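Long-range contacts in fimbrium subunit Fim1C (Bacteroides vulgatus, PDB 4QB7), which probably forms part of the fimbrium tip, at the end of cell-surface filaments that mediate adhesion and biofilm formation: residues 42-47 and 61-66; 137-142 and 267-272; 177-182 and 330-335. All blocks are in the same frame, centred on the assembly; numbering follows the deposited sequence.

Contact 1 (42-47 and 61-66). With SO4 (sulfate ion), chain D.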
loop_
_atom_site.group_PDB
_atom_site.type_symbol
_atom_site.label_atom_id
_atom_site.label_comp_id
_atom_site.label_asym_id
_atom_site.label_seq_id
_atom_site.Cartn_x
_atom_site.Cartn_y
_atom_site.Cartn_z
ATOM N N ILE A 42 8.245 17.049 -5.755
ATOM C CA ILE A 42 9.706 16.962 -5.818
ATOM C C ILE A 42 10.377 17.784 -4.736
ATOM O O ILE A 42 9.973 18.917 -4.481
ATOM C CB ILE A 42 10.236 17.447 -7.206
ATOM C CG1 ILE A 42 9.456 16.836 -8.384
ATOM C CG2 ILE A 42 11.756 17.227 -7.349
ATOM C CD1 ILE A 42 9.735 17.504 -9.751
ATOM N N PHE A 43 11.450 17.221 -4.159
ATOM C CA PHE A 43 12.419 17.855 -3.276
ATOM C C PHE A 43 13.701 17.933 -4.052
ATOM O O PHE A 43 14.065 16.953 -4.696
ATOM C CB PHE A 43 12.640 17.076 -1.986
ATOM C CG PHE A 43 11.474 16.999 -1.034
ATOM C CD1 PHE A 43 10.556 15.952 -1.117
ATOM C CD2 PHE A 43 11.364 17.890 0.026
ATOM C CE1 PHE A 43 9.512 15.836 -0.185
ATOM C CE2 PHE A 43 10.314 17.792 0.942
ATOM C CZ PHE A 43 9.397 16.764 0.836
ATOM N N ALA A 44 14.378 19.080 -4.047
ATOM C CA ALA A 44 15.652 19.217 -4.734
ATOM C C ALA A 44 16.618 20.020 -3.875
ATOM O O ALA A 44 16.280 21.084 -3.360
ATOM C CB ALA A 44 15.470 19.841 -6.100
ATOM N N TYR A 45 17.818 19.467 -3.697
ATOM C CA TYR A 45 18.892 20.004 -2.867
ATOM C C TYR A 45 20.109 20.326 -3.720
ATOM O O TYR A 45 20.765 19.433 -4.262
ATOM C CB TYR A 45 19.270 18.959 -1.791
ATOM C CG TYR A 45 18.172 18.549 -0.832
ATOM C CD1 TYR A 45 17.104 17.757 -1.254
ATOM C CD2 TYR A 45 18.266 18.833 0.522
ATOM C CE1 TYR A 45 16.110 17.337 -0.366
ATOM C CE2 TYR A 45 17.293 18.391 1.424
ATOM C CZ TYR A 45 16.195 17.684 0.965
ATOM O OH TYR A 45 15.226 17.279 1.843
ATOM N N GLN A 46 20.412 21.596 -3.848
ATOM C CA GLN A 46 21.593 22.022 -4.590
ATOM C C GLN A 46 22.834 22.026 -3.660
ATOM O O GLN A 46 22.812 22.633 -2.581
ATOM C CB GLN A 46 21.381 23.394 -5.241
ATOM C CG GLN A 46 22.507 23.750 -6.187
ATOM C CD GLN A 46 22.330 25.117 -6.741
ATOM O OE1 GLN A 46 22.142 25.298 -7.941
ATOM N NE2 GLN A 46 22.374 26.109 -5.872
ATOM N N THR A 47 23.884 21.305 -4.083
ATOM C CA THR A 47 25.159 21.194 -3.385
ATOM C C THR A 47 26.266 21.696 -4.309
ATOM O O THR A 47 26.034 21.971 -5.492
ATOM C CB THR A 47 25.460 19.722 -2.953
ATOM O OG1 THR A 47 25.945 18.970 -4.069
ATOM C CG2 THR A 47 24.298 19.014 -2.260
ATOM N N PRO A 61 16.221 21.521 1.600
ATOM C CA PRO A 61 15.666 21.460 0.220
ATOM C C PRO A 61 15.606 22.864 -0.376
ATOM O O PRO A 61 14.554 23.491 -0.499
ATOM C CB PRO A 61 14.282 20.831 0.421
ATOM C CG PRO A 61 13.924 21.150 1.807
ATOM C CD PRO A 61 15.188 21.188 2.606
ATOM N N ASN A 62 16.782 23.369 -0.704
ATOM C CA ASN A 62 17.019 24.752 -1.128
ATOM C C ASN A 62 16.703 25.046 -2.588
ATOM O O ASN A 62 16.772 26.204 -2.986
ATOM C CB ASN A 62 18.478 25.091 -0.860
ATOM C CG ASN A 62 19.464 24.194 -1.582
ATOM O OD1 ASN A 62 19.198 23.675 -2.658
ATOM N ND2 ASN A 62 20.646 24.021 -1.030
ATOM N N PHE A 63 16.415 24.023 -3.399
ATOM C CA PHE A 63 16.187 24.185 -4.837
ATOM C C PHE A 63 14.733 23.951 -5.217
ATOM O O PHE A 63 14.209 24.651 -6.068
ATOM C CB PHE A 63 17.106 23.230 -5.603
ATOM C CG PHE A 63 17.240 23.581 -7.055
ATOM C CD1 PHE A 63 18.048 24.641 -7.460
ATOM C CD2 PHE A 63 16.549 22.863 -8.025
ATOM C CE1 PHE A 63 18.154 24.976 -8.806
ATOM C CE2 PHE A 63 16.662 23.196 -9.372
ATOM C CZ PHE A 63 17.449 24.255 -9.751
HETATM N N MSE A 64 14.090 22.941 -4.621
HETATM C CA MSE A 64 12.674 22.643 -4.837
HETATM C C MSE A 64 12.135 22.123 -3.528
HETATM O O MSE A 64 12.781 21.278 -2.918
HETATM C CB MSE A 64 12.450 21.609 -5.982
HETATM C CG MSE A 64 12.639 22.154 -7.404
HETATM SE SE MSE A 64 12.193 20.800 -8.720
HETATM C CE MSE A 64 12.647 21.714 -10.303
ATOM N N TYR A 65 10.988 22.633 -3.066
ATOM C CA TYR A 65 10.367 22.136 -1.840
ATOM C C TYR A 65 8.945 21.766 -2.177
ATOM O O TYR A 65 8.114 22.653 -2.399
ATOM C CB TYR A 65 10.445 23.136 -0.654
ATOM C CG TYR A 65 9.764 22.576 0.576
ATOM C CD1 TYR A 65 10.384 21.602 1.357
ATOM C CD2 TYR A 65 8.441 22.902 0.873
ATOM C CE1 TYR A 65 9.715 20.994 2.422
ATOM C CE2 TYR A 65 7.763 22.296 1.932
ATOM C CZ TYR A 65 8.412 21.359 2.716
ATOM O OH TYR A 65 7.746 20.782 3.767
ATOM N N ASN A 66 8.674 20.461 -2.278
ATOM C CA ASN A 66 7.361 19.929 -2.636
ATOM C C ASN A 66 6.845 20.605 -3.922
ATOM O O ASN A 66 5.716 21.104 -3.967
ATOM C CB ASN A 66 6.363 20.065 -1.469
ATOM C CG ASN A 66 5.103 19.285 -1.654
ATOM O OD1 ASN A 66 5.128 18.164 -2.144
ATOM N ND2 ASN A 66 3.974 19.868 -1.277
HETATM S S SO4 D . 21.321 25.469 2.435
HETATM O O1 SO4 D . 21.548 24.114 2.005
HETATM O O2 SO4 D . 22.240 25.741 3.525
HETATM O O3 SO4 D . 21.574 26.381 1.319
HETATM O O4 SO4 D . 19.972 25.695 2.910
#
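A classic beta bulge opens the antiparallel pairing of 42-47 with 61-66: Phe63 and Met64 both face Ala44, and both of their amides give a hydrogen bond to Ala44 O, from the same face of its carbonyl plane, Phe63 N at 2.9 Å. Ala44 N returns one to Met64 O, which makes Ala44 and Met64 a hydrogen-bonded pair. Their CB atoms touch on one side of the sheet, where the extended chain of Met64, a selenomethionine, lies alongside Ile42, its selenium against CG2, and Ala44 CB meets the ring edge of Phe63.

Past the bulge, CG of Asn62, set between its backbone N and carbonyl carbon (chi1 59°), puts the amide against the Gln46 backbone: OD1 accepts from Gln46 N at 2.7 Å and ND2 donates to Gln46 O at 3.0 Å, both bonds nearly straight. ND2 also donates to O1 of a sulfate, probably from the crystallisation liquor, at 3.2 Å; Thr60 OG1 bonds the same ion.

On the other side of the sheet, Pro61 CA sits over the centre of the Tyr45 ring, 3.7 Å from its centroid, a CH-pi contact; Trp52 meets that ring edge-to-face. With an alanine at Tyr45, Pro61 would probably lose the ring face beneath its CA, and Trp52 its edge-to-face partner. Phe43 turns an edge toward the Tyr65 face in an offset T-shaped pair, the planes at 83°, CE2 lying 3.6 Å from Tyr65 CE1, while Tyr65 OH bonds Ser114 O. The Asn62 amide thus gives Gln46 the donor and acceptor of a backbone partner, carrying the pairing past the bulge.

Contact 2 (137-142 and 267-272)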
loop_
_atom_site.group_PDB
_atom_site.type_symbol
_atom_site.label_atom_id
_atom_site.label_comp_id
_atom_site.label_asym_id
_atom_site.label_seq_id
_atom_site.Cartn_x
_atom_site.Cartn_y
_atom_site.Cartn_z
HETATM N N MSE A 137 -7.723 4.268 0.708
HETATM C CA MSE A 137 -6.328 4.080 1.142
HETATM C C MSE A 137 -5.391 4.559 0.059
HETATM O O MSE A 137 -5.666 4.376 -1.129
HETATM C CB MSE A 137 -6.020 2.609 1.518
HETATM C CG MSE A 137 -6.975 2.031 2.558
HETATM SE SE MSE A 137 -6.575 0.223 3.005
HETATM C CE MSE A 137 -5.636 0.484 4.546
ATOM N N ILE A 138 -4.318 5.221 0.478
ATOM C CA ILE A 138 -3.324 5.792 -0.408
ATOM C C ILE A 138 -2.229 4.769 -0.715
ATOM O O ILE A 138 -1.714 4.114 0.190
ATOM C CB ILE A 138 -2.758 7.065 0.280
ATOM C CG1 ILE A 138 -3.851 8.141 0.574
ATOM C CG2 ILE A 138 -1.529 7.627 -0.429
ATOM C CD1 ILE A 138 -4.732 8.580 -0.574
ATOM N N ASP A 139 -1.875 4.633 -2.003
ATOM C CA ASP A 139 -0.754 3.793 -2.438
ATOM C C ASP A 139 0.450 4.745 -2.516
ATOM O O ASP A 139 0.708 5.346 -3.566
ATOM C CB ASP A 139 -1.076 3.086 -3.769
ATOM C CG ASP A 139 0.052 2.282 -4.391
ATOM O OD1 ASP A 139 1.039 1.982 -3.671
ATOM O OD2 ASP A 139 -0.050 1.948 -5.611
ATOM N N LEU A 140 1.117 4.959 -1.352
ATOM C CA LEU A 140 2.247 5.866 -1.206
ATOM C C LEU A 140 3.458 5.324 -1.929
ATOM O O LEU A 140 3.939 4.234 -1.612
ATOM C CB LEU A 140 2.574 6.123 0.282
ATOM C CG LEU A 140 3.755 7.078 0.574
ATOM C CD1 LEU A 140 3.425 8.513 0.195
ATOM C CD2 LEU A 140 4.215 6.961 2.013
ATOM N N VAL A 141 3.955 6.102 -2.903
ATOM C CA VAL A 141 5.134 5.741 -3.680
ATOM C C VAL A 141 6.207 6.784 -3.436
ATOM O O VAL A 141 5.903 7.956 -3.198
ATOM C CB VAL A 141 4.867 5.511 -5.201
ATOM C CG1 VAL A 141 3.912 4.362 -5.440
ATOM C CG2 VAL A 141 4.389 6.764 -5.906
ATOM N N THR A 142 7.463 6.367 -3.436
ATOM C CA THR A 142 8.554 7.323 -3.248
ATOM C C THR A 142 9.673 7.021 -4.197
ATOM O O THR A 142 9.754 5.932 -4.764
ATOM C CB THR A 142 9.109 7.370 -1.815
ATOM O OG1 THR A 142 9.953 6.225 -1.617
ATOM C CG2 THR A 142 8.032 7.487 -0.757
ATOM N N ALA A 267 -7.741 -3.359 -3.282
ATOM C CA ALA A 267 -6.666 -3.909 -2.447
ATOM C C ALA A 267 -6.443 -3.015 -1.228
ATOM O O ALA A 267 -6.892 -1.870 -1.220
ATOM C CB ALA A 267 -5.383 -4.038 -3.245
ATOM N N LEU A 268 -5.766 -3.539 -0.198
ATOM C CA LEU A 268 -5.460 -2.808 1.037
ATOM C C LEU A 268 -4.001 -2.443 1.044
ATOM O O LEU A 268 -3.173 -3.252 0.635
ATOM C CB LEU A 268 -5.801 -3.663 2.274
ATOM C CG LEU A 268 -7.230 -4.230 2.386
ATOM C CD1 LEU A 268 -7.300 -5.244 3.472
ATOM C CD2 LEU A 268 -8.257 -3.132 2.678
ATOM N N TYR A 269 -3.676 -1.223 1.489
ATOM C CA TYR A 269 -2.296 -0.702 1.527
ATOM C C TYR A 269 -1.980 -0.232 2.910
ATOM O O TYR A 269 -2.493 0.799 3.348
ATOM C CB TYR A 269 -2.082 0.451 0.511
ATOM C CG TYR A 269 -2.672 0.194 -0.853
ATOM C CD1 TYR A 269 -2.083 -0.708 -1.730
ATOM C CD2 TYR A 269 -3.835 0.839 -1.262
ATOM C CE1 TYR A 269 -2.630 -0.961 -2.989
ATOM C CE2 TYR A 269 -4.379 0.613 -2.534
ATOM C CZ TYR A 269 -3.777 -0.299 -3.385
ATOM O OH TYR A 269 -4.326 -0.576 -4.608
ATOM N N PHE A 270 -1.118 -0.974 3.601
ATOM C CA PHE A 270 -0.757 -0.677 4.992
ATOM C C PHE A 270 0.694 -0.275 5.156
ATOM O O PHE A 270 1.514 -0.680 4.335
ATOM C CB PHE A 270 -0.987 -1.946 5.848
ATOM C CG PHE A 270 -2.422 -2.294 6.145
ATOM C CD1 PHE A 270 -3.111 -1.653 7.167
ATOM C CD2 PHE A 270 -3.083 -3.271 5.416
ATOM C CE1 PHE A 270 -4.447 -1.971 7.435
ATOM C CE2 PHE A 270 -4.406 -3.615 5.712
ATOM C CZ PHE A 270 -5.079 -2.960 6.717
ATOM N N ILE A 271 1.023 0.452 6.277
ATOM C CA ILE A 271 2.395 0.717 6.706
ATOM C C ILE A 271 2.942 -0.703 7.009
ATOM O O ILE A 271 2.253 -1.491 7.690
ATOM C CB ILE A 271 2.493 1.707 7.897
ATOM C CG1 ILE A 271 1.939 3.092 7.524
ATOM C CG2 ILE A 271 3.936 1.827 8.381
ATOM C CD1 ILE A 271 1.582 3.942 8.656
ATOM N N PRO A 272 4.081 -1.104 6.393
ATOM C CA PRO A 272 4.555 -2.488 6.574
ATOM C C PRO A 272 4.985 -2.802 8.010
ATOM O O PRO A 272 5.182 -1.887 8.829
ATOM C CB PRO A 272 5.738 -2.576 5.599
ATOM C CG PRO A 272 6.224 -1.196 5.478
ATOM C CD PRO A 272 5.011 -0.326 5.546
HETATM O O HOH W 1 -2.403 3.541 2.936
#
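Tyr269 O accepts a hydrogen bond at 2.8 Å from a water that also donates to Ile138 O, at 2.9 Å, and this water is the polar bridge between 137-142 and 267-272, whose backbones make no direct hydrogen bond to each other. The rest is mainly van der Waals, CH-pi and Met-aromatic contact.

Met137, a selenomethionine, carries much of it. A bend at its last torsion (chi3 98°) turns CE back over one face of the Phe270 ring, 4.1 Å from the centroid and displaced toward the rim, while SE stands farther above the same ring, a Met-aromatic contact. SE also packs against Leu268 CD2 at 3.8 Å, and the two side chains cross at a slant. Nearer the backbone, Met137 CB lies at the edge of the Tyr269 ring, 4.0 Å from CD2. Asp139 CB lies over a face of that ring, almost exactly above its centre, 4.2 Å from the centroid. The Asp139 carboxylate has another partner, OD1 being hydrogen-bonded to His166 ND1.

Trp347 meets the Tyr269 ring nearly in parallel, and Phe319 meets that of Phe270. Both segments border strand 159-178: Thr142 pairs with its Ser165, while Leu268 and Phe270 pair with its Ile171 and Thr169, so the contact spans neighbours of that long strand in the mixed sheet.

Contact 3 (177-182 and 330-335). With SO4 (sulfate ion), chain B.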
loop_
_atom_site.group_PDB
_atom_site.type_symbol
_atom_site.label_atom_id
_atom_site.label_comp_id
_atom_site.label_asym_id
_atom_site.label_seq_id
_atom_site.Cartn_x
_atom_site.Cartn_y
_atom_site.Cartn_z
ATOM N N LYS A 177 -11.416 -21.411 0.112
ATOM C CA LYS A 177 -11.920 -22.648 -0.503
ATOM C C LYS A 177 -12.086 -23.752 0.542
ATOM O O LYS A 177 -11.292 -23.791 1.483
ATOM C CB LYS A 177 -11.002 -23.143 -1.635
ATOM C CG LYS A 177 -9.573 -23.387 -1.210
ATOM C CD LYS A 177 -8.778 -24.118 -2.224
ATOM C CE LYS A 177 -7.333 -24.124 -1.796
ATOM N NZ LYS A 177 -6.445 -24.617 -2.876
ATOM N N PRO A 178 -13.034 -24.706 0.371
ATOM C CA PRO A 178 -13.065 -25.869 1.276
ATOM C C PRO A 178 -11.929 -26.843 0.899
ATOM O O PRO A 178 -11.345 -26.686 -0.191
ATOM C CB PRO A 178 -14.441 -26.466 0.998
ATOM C CG PRO A 178 -14.679 -26.173 -0.449
ATOM C CD PRO A 178 -14.050 -24.836 -0.701
ATOM N N ASP A 179 -11.581 -27.827 1.777
ATOM C CA ASP A 179 -10.478 -28.764 1.456
ATOM C C ASP A 179 -10.948 -29.934 0.569
ATOM O O ASP A 179 -10.122 -30.656 0.020
ATOM C CB ASP A 179 -9.758 -29.293 2.726
ATOM C CG ASP A 179 -10.605 -30.113 3.684
ATOM O OD1 ASP A 179 -11.833 -29.863 3.759
ATOM O OD2 ASP A 179 -10.029 -30.949 4.420
ATOM N N VAL A 180 -12.260 -30.115 0.440
ATOM C CA VAL A 180 -12.895 -31.179 -0.345
ATOM C C VAL A 180 -14.034 -30.596 -1.181
ATOM O O VAL A 180 -14.571 -29.528 -0.857
ATOM C CB VAL A 180 -13.431 -32.357 0.548
ATOM C CG1 VAL A 180 -12.303 -33.080 1.257
ATOM C CG2 VAL A 180 -14.481 -31.891 1.549
ATOM N N ASN A 181 -14.441 -31.345 -2.216
ATOM C CA ASN A 181 -15.585 -31.008 -3.043
ATOM C C ASN A 181 -16.823 -31.230 -2.179
ATOM O O ASN A 181 -16.976 -32.297 -1.592
ATOM C CB ASN A 181 -15.578 -31.889 -4.293
ATOM C CG ASN A 181 -16.619 -31.560 -5.334
ATOM O OD1 ASN A 181 -17.814 -31.364 -5.055
ATOM N ND2 ASN A 181 -16.199 -31.606 -6.580
ATOM N N LEU A 182 -17.685 -30.219 -2.086
ATOM C CA LEU A 182 -18.896 -30.207 -1.264
ATOM C C LEU A 182 -20.086 -30.846 -1.938
ATOM O O LEU A 182 -21.154 -30.972 -1.328
ATOM C CB LEU A 182 -19.254 -28.759 -0.908
ATOM C CG LEU A 182 -18.199 -27.874 -0.257
ATOM C CD1 LEU A 182 -18.765 -26.493 -0.052
ATOM C CD2 LEU A 182 -17.751 -28.444 1.096
ATOM N N THR A 330 -7.839 -22.286 3.441
ATOM C CA THR A 330 -8.477 -23.563 3.191
ATOM C C THR A 330 -9.266 -23.939 4.429
ATOM O O THR A 330 -8.688 -24.153 5.491
ATOM C CB THR A 330 -7.465 -24.657 2.772
ATOM O OG1 THR A 330 -6.782 -24.248 1.592
ATOM C CG2 THR A 330 -8.146 -25.994 2.499
ATOM N N ILE A 331 -10.593 -23.996 4.297
ATOM C CA ILE A 331 -11.455 -24.402 5.398
ATOM C C ILE A 331 -11.500 -25.927 5.403
ATOM O O ILE A 331 -11.923 -26.523 4.416
ATOM C CB ILE A 331 -12.853 -23.755 5.292
ATOM C CG1 ILE A 331 -12.741 -22.208 5.169
ATOM C CG2 ILE A 331 -13.687 -24.183 6.490
ATOM C CD1 ILE A 331 -14.033 -21.512 4.935
ATOM N N LYS A 332 -10.975 -26.553 6.474
ATOM C CA LYS A 332 -10.950 -28.010 6.642
ATOM C C LYS A 332 -12.319 -28.452 7.096
ATOM O O LYS A 332 -12.778 -28.010 8.150
ATOM C CB LYS A 332 -9.877 -28.439 7.646
ATOM C CG LYS A 332 -8.494 -28.628 7.037
ATOM C CD LYS A 332 -7.614 -29.517 7.941
ATOM C CE LYS A 332 -7.856 -31.007 7.773
ATOM N NZ LYS A 332 -7.904 -31.733 9.080
HETATM N N MSE A 333 -13.001 -29.268 6.282
HETATM C CA MSE A 333 -14.357 -29.737 6.554
HETATM C C MSE A 333 -14.429 -30.834 7.618
HETATM O O MSE A 333 -15.492 -31.005 8.185
HETATM C CB MSE A 333 -15.019 -30.223 5.263
HETATM C CG MSE A 333 -15.137 -29.126 4.193
HETATM SE SE MSE A 333 -16.217 -27.591 4.762
HETATM C CE MSE A 333 -17.808 -28.432 5.088
ATOM N N ASN A 334 -13.340 -31.564 7.912
ATOM C CA ASN A 334 -13.419 -32.609 8.950
ATOM C C ASN A 334 -12.916 -32.116 10.312
ATOM O O ASN A 334 -12.833 -32.907 11.253
ATOM C CB ASN A 334 -12.654 -33.882 8.536
ATOM C CG ASN A 334 -11.178 -33.711 8.305
ATOM O OD1 ASN A 334 -10.589 -32.673 8.595
ATOM N ND2 ASN A 334 -10.539 -34.746 7.777
ATOM N N ALA A 335 -12.573 -30.825 10.418
ATOM C CA ALA A 335 -12.028 -30.236 11.640
ATOM C C ALA A 335 -12.516 -28.786 11.851
ATOM O O ALA A 335 -13.454 -28.341 11.188
ATOM C CB ALA A 335 -10.499 -30.288 11.589
HETATM S S SO4 B . -5.635 -21.694 -5.249
HETATM O O1 SO4 B . -5.602 -22.079 -6.657
HETATM O O2 SO4 B . -4.387 -22.070 -4.567
HETATM O O3 SO4 B . -5.813 -20.238 -5.162
HETATM O O4 SO4 B . -6.760 -22.412 -4.662
#
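The carboxylate of Asp179 has one face covered by the chain at 331-333: Lys332 CA stands over it, 3.6 Å from Asp179 CG, and Met333 N reaches OD1 from above the same face with a nearly straight 2.8 Å hydrogen bond. At the carboxylate edge, close to its plane, Met333 CG lies beside OD1. This latch closes a short parallel beta ladder in which the ends of strands 159-178 and 323-331 run side by side, in a chain of the fimbrillin-like family, which is placed in the transthyretin clan.

In the ladder, Lys177 pairs with Thr330 and Pro178 with Ile331. Ile331 N donates to Lys177 O at 2.9 Å; the next rung, from Asp179 N to Ile331 O, is weak. Beyond it both segments leave the strand, and the Asp179 side chain takes over the pairing. CG held between backbone N and carbonyl carbon (chi1 63°) brings the carboxylate across to the Met333 amide. A backbone donor together with the lysine charge nearby would probably favour the ionised form, although Lys332 NZ stays 5.2 Å from Asp179 OD2 and bonds Asn334 OD1 instead.

Met333, a selenomethionine, folds back through its bent chain. Its CG meets Val180 CG2 at 3.9 Å and its CE meets Leu182 CD2, the Leu182 and Met333 side chains crossing at about a right angle; Ile188 of strand 186-196 touches Pro178, Leu182 and Met333. On the Lys177-Thr330 side, Thr330 CG2 rests 3.7 Å from Asp179 CB, and OG1 lies near Lys177 CE. The Lys177 chain runs on extended to a sulfate also bound by Ala258 N, its NZ 2.9 Å from sulfate O4.

In the fold
All three contacts reach one mixed sheet of an elongated chain. The centre of contact 2 lies about 2 Å from that of the chain, while contacts 1 and 3 sit on opposite sides of it, their centres about 57 Å apart. Strand 159-178 joins contacts 2 and 3: it carries 177-178 of contact 3, and both strands of contact 2 pair with it. Contact 1 joins antiparallel strands 40-47 and 64-72 and, though remote from the centre, is mostly buried. Chemistry follows place: contact 1 combines a ladder with aromatic packing, contact 2 relies on a water and apolar side chains between segments not paired together, and the more exposed contact 3 finishes a parallel ladder with a carboxylate.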